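PDB 4ZOA: Lin1840 protein from Listeria innocua serovar 6a, which probably hydrolyses terminal, non-reducing beta-D-glucosyl residues to release beta-D-glucose, as a beta-glucosidase of glycosyl hydrolase family 3. Local coordinates for residues Pro145-Val150 and Gly197-Gly202. The protein carries 1 engineered substitution. Residues are numbered along the deposited sequence; the frame is centred on the assembly and turned at random.
Sequences PRWGRV and GAAEAG. With IFM (5-hydroxymethyl-3,4-dihydroxypiperidine), chain C.
The indole of Trp-147 is sandwiched between Gly-197 and its own chain neighbour Arg-149, whose CB lies over the opposite face. Gly-197 makes a CH-pi contact, its CA 3.6 Å from the centroid of the Trp-147 six-membered ring; having no side chain, it brings the backbone itself onto the aromatic face. The Ala-199 methyl adds a looser apolar contact over the same face, its CB 4.3 Å from CD1 of Trp-147; its small size lets the loop stay close to the indole. With CG anti to the backbone N (chi1 -165°), the indole extends across Gly-197, while its NE1 is hydrogen-bonded to Glu-204.

No hydrogen bond joins the two segments; a CA-H...O contact and a guanidinium stacked on a peptide bring them together instead. The CA of Trp-147 lies 3.4 Å from Gly-202 O in the former. Gly-202 has positive phi (58°), and its CA packs 3.9 Å from Arg-146 CB, so the backbones come close together. The guanidinium of Arg-146 lies flat over the backbone of Ala-201, whose C sits 3.6 Å from Arg-146 CZ. Its NH2 forms a salt bridge with Asp-144, and NH1 is hydrogen-bonded to the carbonyls of Gly-559 and Ile-561 of the second subunit, tying this contact to the dimer interface.

Arg-149 turns to the bound piperidine, probably in the active site: its NH2 gives a weak hydrogen bond of 2.9 Å to O3 of IFM, and Glu-152 and Glu-473 form salt bridges with its guanidinium.

The contact joins two successive loops of the family's TIM-barrel-like N-terminal domain, one between strand 133-134 and helix 158-173, the other between strand 187-193 and helix 212-219.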
ATOM      1  N   PRO A 145       7.986  -6.033  -3.732  1.00 10.12           N
ATOM      2  CA  PRO A 145       8.775  -7.268  -3.700  1.00 10.28           C
ATOM      3  C   PRO A 145       8.516  -8.264  -2.546  1.00  9.87           C
ATOM      4  O   PRO A 145       9.162  -9.292  -2.517  1.00 10.49           O
ATOM      5  CB  PRO A 145      10.211  -6.783  -3.641  1.00 10.64           C
ATOM      6  CG  PRO A 145      10.154  -5.317  -3.441  1.00 11.16           C
ATOM      7  CD  PRO A 145       8.765  -4.833  -3.417  1.00 10.43           C
ATOM      8  N   ARG A 146       7.639  -7.965  -1.602  1.00  9.54           N
ATOM      9  CA  ARG A 146       7.160  -8.960  -0.646  1.00  8.83           C
ATOM     10  C   ARG A 146       6.484 -10.127  -1.391  1.00  9.76           C
ATOM     11  O   ARG A 146       6.646 -11.267  -1.019  1.00 10.34           O
ATOM     12  CB  ARG A 146       6.232  -8.324   0.365  1.00  8.12           C
ATOM     13  CG  ARG A 146       6.986  -7.399   1.315  1.00  8.61           C
ATOM     14  CD  ARG A 146       6.081  -6.603   2.235  1.00  9.28           C
ATOM     15  NE  ARG A 146       5.346  -5.574   1.519  1.00  9.51           N
ATOM     16  CZ  ARG A 146       4.632  -4.625   2.076  1.00 10.22           C
ATOM     17  NH1 ARG A 146       4.491  -4.564   3.382  1.00  9.35           N
ATOM     18  NH2 ARG A 146       4.022  -3.741   1.296  1.00 11.66           N
ATOM     19  N   TRP A 147       5.726  -9.803  -2.445  1.00  9.13           N
ATOM     20  CA  TRP A 147       4.947 -10.745  -3.183  1.00  8.73           C
ATOM     21  C   TRP A 147       5.873 -11.660  -3.902  1.00  8.83           C
ATOM     22  O   TRP A 147       6.755 -11.204  -4.661  1.00  8.64           O
ATOM     23  CB  TRP A 147       4.110  -9.968  -4.195  1.00  9.02           C
ATOM     24  CG  TRP A 147       2.951 -10.741  -4.831  1.00  8.73           C
ATOM     25  CD1 TRP A 147       2.016 -11.468  -4.211  1.00  7.61           C
ATOM     26  CD2 TRP A 147       2.608 -10.727  -6.219  1.00  9.10           C
ATOM     27  NE1 TRP A 147       1.105 -11.942  -5.109  1.00  8.46           N
ATOM     28  CE2 TRP A 147       1.450 -11.504  -6.363  1.00  9.66           C
ATOM     29  CE3 TRP A 147       3.191 -10.150  -7.356  1.00  8.93           C
ATOM     30  CZ2 TRP A 147       0.856 -11.749  -7.631  1.00  9.59           C
ATOM     31  CZ3 TRP A 147       2.611 -10.384  -8.617  1.00  9.44           C
ATOM     32  CH2 TRP A 147       1.461 -11.202  -8.742  1.00  8.76           C
ATOM     33  N   GLY A 148       5.695 -12.965  -3.706  1.00  9.89           N
ATOM     34  CA  GLY A 148       6.585 -13.923  -4.319  1.00  9.94           C
ATOM     35  C   GLY A 148       6.544 -13.940  -5.822  1.00 11.78           C
ATOM     36  O   GLY A 148       7.510 -14.452  -6.480  1.00 13.41           O
ATOM     37  N   ARG A 149       5.440 -13.423  -6.406  1.00 11.04           N
ATOM     38  CA  ARG A 149       5.231 -13.630  -7.827  1.00  9.88           C
ATOM     39  C   ARG A 149       5.884 -12.560  -8.642  1.00  9.70           C
ATOM     40  O   ARG A 149       5.733 -12.582  -9.866  1.00 10.20           O
ATOM     41  CB  ARG A 149       3.772 -13.716  -8.201  1.00  9.66           C
ATOM     42  CG  ARG A 149       3.037 -14.693  -7.351  1.00 10.38           C
ATOM     43  CD  ARG A 149       1.656 -14.918  -7.936  1.00 11.07           C
ATOM     44  NE  ARG A 149       1.819 -15.768  -9.068  1.00 11.70           N
ATOM     45  CZ  ARG A 149       1.027 -16.749  -9.449  1.00 10.16           C
ATOM     46  NH1 ARG A 149      -0.094 -16.972  -8.844  1.00 11.57           N
ATOM     47  NH2 ARG A 149       1.387 -17.511 -10.461  1.00 10.13           N
ATOM     48  N   VAL A 150       6.684 -11.681  -8.022  1.00  8.93           N
ATOM     49  CA  VAL A 150       7.422 -10.680  -8.815  1.00  9.33           C
ATOM     50  C   VAL A 150       8.387 -11.299  -9.795  1.00 10.06           C
ATOM     51  O   VAL A 150       8.746 -10.690 -10.797  1.00 10.31           O
ATOM     52  CB  VAL A 150       8.167  -9.617  -7.980  1.00  8.63           C
ATOM     53  CG1 VAL A 150       7.186  -8.815  -7.151  1.00  8.11           C
ATOM     54  CG2 VAL A 150       9.236 -10.253  -7.077  1.00  8.40           C
ATOM     55  N   GLY A 197      -0.767  -8.218  -9.015  1.00  9.03           N
ATOM     56  CA  GLY A 197       0.492  -7.830  -8.463  1.00  8.66           C
ATOM     57  C   GLY A 197       0.398  -6.703  -7.463  1.00  8.56           C
ATOM     58  O   GLY A 197       1.398  -6.362  -6.870  1.00  9.03           O
ATOM     59  N   ALA A 198      -0.775  -6.114  -7.279  1.00  8.53           N
ATOM     60  CA  ALA A 198      -0.884  -5.017  -6.322  1.00  8.57           C
ATOM     61  C   ALA A 198      -1.430  -5.527  -5.016  1.00  8.73           C
ATOM     62  O   ALA A 198      -1.905  -4.775  -4.177  1.00  8.62           O
ATOM     63  CB  ALA A 198      -1.754  -3.932  -6.891  1.00  8.62           C
ATOM     64  N   ALA A 199      -1.383  -6.836  -4.836  1.00  9.15           N
ATOM     65  CA  ALA A 199      -1.844  -7.438  -3.582  1.00  9.31           C
ATOM     66  C   ALA A 199      -1.367  -6.658  -2.334  1.00  9.52           C
ATOM     67  O   ALA A 199      -0.152  -6.340  -2.191  1.00  8.85           O
ATOM     68  CB  ALA A 199      -1.385  -8.884  -3.507  1.00  9.48           C
ATOM     69  N   GLU A 200      -2.312  -6.370  -1.443  1.00  8.22           N
ATOM     70  CA  GLU A 200      -2.043  -5.513  -0.346  1.00 10.62           C
ATOM     71  C   GLU A 200      -0.986  -6.178   0.562  1.00 11.00           C
ATOM     72  O   GLU A 200      -1.038  -7.421   0.838  1.00  9.82           O
ATOM     73  CB  GLU A 200      -3.315  -5.219   0.427  1.00 13.25           C
ATOM     74  CG  GLU A 200      -3.269  -4.067   1.398  1.00 15.65           C
ATOM     75  CD  GLU A 200      -4.677  -3.487   1.686  1.00 21.04           C
ATOM     76  OE1 GLU A 200      -5.306  -4.022   2.624  1.00 20.71           O
ATOM     77  OE2 GLU A 200      -5.136  -2.503   1.006  1.00 21.00           O
ATOM     78  N   ALA A 201      -0.001  -5.361   0.940  1.00 10.23           N
ATOM     79  CA  ALA A 201       1.107  -5.765   1.833  1.00 11.13           C
ATOM     80  C   ALA A 201       1.935  -6.926   1.299  1.00 10.11           C
ATOM     81  O   ALA A 201       2.551  -7.632   2.051  1.00  9.63           O
ATOM     82  CB  ALA A 201       0.544  -6.093   3.253  1.00 11.79           C
ATOM     83  N   GLY A 202       1.915  -7.120  -0.016  1.00 11.12           N
ATOM     84  CA  GLY A 202       2.533  -8.265  -0.710  1.00 10.28           C
ATOM     85  C   GLY A 202       2.057  -9.635  -0.293  1.00 10.11           C
ATOM     86  O   GLY A 202       2.715 -10.615  -0.558  1.00 10.40           O
TER
HETATM   87  O4  IFM C 801      -0.721 -20.449 -14.511  1.00  7.86           O
HETATM   88  C4  IFM C 801      -0.977 -20.701 -13.134  1.00  8.99           C
HETATM   89  C3  IFM C 801      -1.267 -19.391 -12.417  1.00  9.29           C
HETATM   90  O3  IFM C 801      -0.192 -18.519 -12.689  1.00  8.35           O
HETATM   91  C2  IFM C 801      -1.601 -19.537 -10.913  1.00  9.65           C
HETATM   92  N   IFM C 801      -2.553 -20.612 -10.651  1.00  9.88           N
HETATM   93  C1  IFM C 801      -2.372 -21.841 -11.403  1.00  9.80           C
HETATM   94  C5  IFM C 801      -2.207 -21.567 -12.905  1.00  9.68           C
HETATM   95  C6  IFM C 801      -2.167 -22.880 -13.735  1.00 10.04           C
HETATM   96  O6  IFM C 801      -1.247 -23.799 -13.184  1.00 10.82           O